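Local coordinates for periplasmic binding protein (Veillonella parvula, PDB 4MO9) that probably captures an iron-chelate or related solute in the periplasm and hands it to an ABC importer, as TroA-like binding proteins do, at residues E176-K179 and F180-R184. Numbering follows the deposited sequence.
Sequences EISK and FYTNR
Ser-178 O takes two hydrogen bonds from Thr-182, one turn further along the same helix. The amide N of Thr-182 lies 2.8 Å from Ser-178 O as the ordinary i+4 helix bond, and the hydroxyl OG1 of Thr-182 reaches Ser-178 O at 2.6 Å, from the opposite face of the carbonyl plane and well above it. Threonine suits this place because its beta-hydroxyl is close enough to the backbone to reach the carbonyl one turn back, and OG1 anti to its own carbonyl carbon (chi1 -57°) directs it there; OG1 is also bonded to Gln-158. A valine here would probably leave Ser-178 O with the amide bond alone and deprive Gln-158 of its mate. The regular ladder leads up to this pair with Phe-180 N to Glu-176 O at 2.9 Å and Tyr-181 N to Ile-177 O at 3.0 Å, and continues after it with Asn-183 N to Lys-179 O at 2.8 Å. Within the later turn, NH1 of Arg-184 donates to Phe-180 O at 3.1 Å, an acceptor lying nearly in the guanidinium plane, while the same NH1 sits over the rim of one face of the Phe-180 ring. Phe-180 and Tyr-181 both hold CG anti to the backbone N (chi1 177° and -175°), which swings their rings away from residues 176-179 and out to other helices. Phe-180 packs on helix 344-355, and Ile-177, an aliphatic side chain on a buried face, meets Ile-161 of helix 154-168, Phe-355 and helix 52-59. Tyr-181 stacks on His-157, bonds Asp-323 through OH and touches helix 324-334, so that helix 171-194 is joined to helices before and after it in the chain.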
ATOM      1  N   GLU A 176     -19.237   1.835  -4.755  1.00 32.62           N
ATOM      2  CA  GLU A 176     -19.233   1.862  -3.291  1.00 36.09           C
ATOM      3  C   GLU A 176     -17.815   1.997  -2.761  1.00 32.64           C
ATOM      4  O   GLU A 176     -17.570   2.724  -1.800  1.00 30.81           O
ATOM      5  CB  GLU A 176     -19.817   0.580  -2.723  1.00 44.18           C
ATOM      6  CG  GLU A 176     -21.238   0.271  -3.143  1.00 53.48           C
ATOM      7  CD  GLU A 176     -21.626  -1.148  -2.766  1.00 64.64           C
ATOM      8  OE1 GLU A 176     -21.083  -1.648  -1.750  1.00 67.44           O
ATOM      9  OE2 GLU A 176     -22.451  -1.759  -3.486  1.00 68.81           O
ATOM     10  N   ILE A 177     -16.885   1.271  -3.371  1.00 29.01           N
ATOM     11  CA  ILE A 177     -15.502   1.279  -2.900  1.00 27.16           C
ATOM     12  C   ILE A 177     -14.878   2.650  -3.149  1.00 30.04           C
ATOM     13  O   ILE A 177     -14.170   3.180  -2.285  1.00 32.83           O
ATOM     14  CB  ILE A 177     -14.672   0.163  -3.574  1.00 27.30           C
ATOM     15  CG1 ILE A 177     -15.202  -1.209  -3.131  1.00 29.46           C
ATOM     16  CG2 ILE A 177     -13.192   0.294  -3.238  1.00 28.26           C
ATOM     17  CD1 ILE A 177     -14.637  -2.390  -3.966  1.00 33.58           C
ATOM     18  N   SER A 178     -15.151   3.219  -4.321  1.00 28.76           N
ATOM     19  CA  SER A 178     -14.660   4.547  -4.685  1.00 27.21           C
ATOM     20  C   SER A 178     -15.198   5.625  -3.746  1.00 27.93           C
ATOM     21  O   SER A 178     -14.469   6.547  -3.351  1.00 30.14           O
ATOM     22  CB  SER A 178     -15.066   4.874  -6.124  1.00 29.24           C
ATOM     23  OG  SER A 178     -14.488   6.105  -6.523  1.00 30.17           O
ATOM     24  N   LYS A 179     -16.470   5.519  -3.382  1.00 30.42           N
ATOM     25  CA  LYS A 179     -17.064   6.507  -2.483  1.00 31.10           C
ATOM     26  C   LYS A 179     -16.526   6.340  -1.070  1.00 29.03           C
ATOM     27  O   LYS A 179     -16.289   7.330  -0.371  1.00 30.39           O
ATOM     28  CB  LYS A 179     -18.594   6.426  -2.511  1.00 30.48           C
ATOM     29  CG  LYS A 179     -19.200   6.958  -3.810  1.00 33.95           C
ATOM     30  CD  LYS A 179     -20.704   6.776  -3.815  1.00 41.09           C
ATOM     31  CE  LYS A 179     -21.310   7.285  -5.124  1.00 45.55           C
ATOM     32  NZ  LYS A 179     -22.785   7.134  -5.096  1.00 51.64           N
ATOM     33  N   PHE A 180     -16.335   5.094  -0.642  1.00 27.10           N
ATOM     34  CA  PHE A 180     -15.722   4.830   0.666  1.00 28.69           C
ATOM     35  C   PHE A 180     -14.366   5.514   0.746  1.00 30.12           C
ATOM     36  O   PHE A 180     -14.022   6.155   1.754  1.00 29.47           O
ATOM     37  CB  PHE A 180     -15.540   3.318   0.863  1.00 28.92           C
ATOM     38  CG  PHE A 180     -14.850   2.940   2.150  1.00 31.83           C
ATOM     39  CD1 PHE A 180     -15.598   2.544   3.259  1.00 35.14           C
ATOM     40  CD2 PHE A 180     -13.463   2.962   2.251  1.00 30.12           C
ATOM     41  CE1 PHE A 180     -14.963   2.182   4.458  1.00 36.15           C
ATOM     42  CE2 PHE A 180     -12.824   2.600   3.447  1.00 34.62           C
ATOM     43  CZ  PHE A 180     -13.581   2.214   4.549  1.00 34.98           C
ATOM     44  N   TYR A 181     -13.575   5.339  -0.307  1.00 28.09           N
ATOM     45  CA  TYR A 181     -12.230   5.900  -0.372  1.00 26.87           C
ATOM     46  C   TYR A 181     -12.296   7.421  -0.434  1.00 27.79           C
ATOM     47  O   TYR A 181     -11.549   8.125   0.284  1.00 26.01           O
ATOM     48  CB  TYR A 181     -11.496   5.390  -1.618  1.00 26.31           C
ATOM     49  CG  TYR A 181     -10.057   5.850  -1.677  1.00 29.24           C
ATOM     50  CD1 TYR A 181      -9.049   5.117  -1.052  1.00 28.32           C
ATOM     51  CD2 TYR A 181      -9.704   7.023  -2.339  1.00 27.66           C
ATOM     52  CE1 TYR A 181      -7.724   5.539  -1.088  1.00 25.67           C
ATOM     53  CE2 TYR A 181      -8.383   7.451  -2.390  1.00 26.28           C
ATOM     54  CZ  TYR A 181      -7.399   6.706  -1.761  1.00 28.15           C
ATOM     55  OH  TYR A 181      -6.083   7.137  -1.795  1.00 29.00           O
ATOM     56  N   THR A 182     -13.174   7.913  -1.305  1.00 24.65           N
ATOM     57  CA  THR A 182     -13.318   9.343  -1.559  1.00 24.02           C
ATOM     58  C   THR A 182     -13.829  10.101  -0.336  1.00 24.02           C
ATOM     59  O   THR A 182     -13.308  11.194  -0.046  1.00 29.53           O
ATOM     60  CB  THR A 182     -14.253   9.610  -2.774  1.00 26.98           C
ATOM     61  OG1 THR A 182     -13.734   8.928  -3.923  1.00 28.86           O
ATOM     62  CG2 THR A 182     -14.348  11.110  -3.091  1.00 24.34           C
ATOM     63  N   ASN A 183     -14.847   9.567   0.359  1.00 25.43           N
ATOM     64  CA  ASN A 183     -15.363  10.212   1.574  1.00 29.68           C
ATOM     65  C   ASN A 183     -14.196  10.559   2.498  1.00 27.96           C
ATOM     66  O   ASN A 183     -14.128  11.652   3.060  1.00 27.55           O
ATOM     67  CB  ASN A 183     -16.321   9.304   2.381  1.00 33.84           C
ATOM     68  CG  ASN A 183     -17.596   8.922   1.630  1.00 42.50           C
ATOM     69  OD1 ASN A 183     -17.988   9.562   0.645  1.00 44.80           O
ATOM     70  ND2 ASN A 183     -18.256   7.855   2.104  1.00 40.39           N
ATOM     71  N   ARG A 184     -13.280   9.613   2.650  1.00 24.23           N
ATOM     72  CA  ARG A 184     -12.256   9.715   3.698  1.00 26.58           C
ATOM     73  C   ARG A 184     -11.058  10.555   3.289  1.00 28.40           C
ATOM     74  O   ARG A 184     -10.583  11.399   4.062  1.00 27.83           O
ATOM     75  CB  ARG A 184     -11.819   8.316   4.133  1.00 27.27           C
ATOM     76  CG  ARG A 184     -12.927   7.597   4.886  1.00 30.12           C
ATOM     77  CD  ARG A 184     -12.675   6.119   5.020  1.00 33.88           C
ATOM     78  NE  ARG A 184     -13.625   5.544   5.970  1.00 39.47           N
ATOM     79  CZ  ARG A 184     -14.892   5.267   5.674  1.00 42.89           C
ATOM     80  NH1 ARG A 184     -15.353   5.493   4.451  1.00 40.57           N
ATOM     81  NH2 ARG A 184     -15.694   4.757   6.599  1.00 46.32           N
TER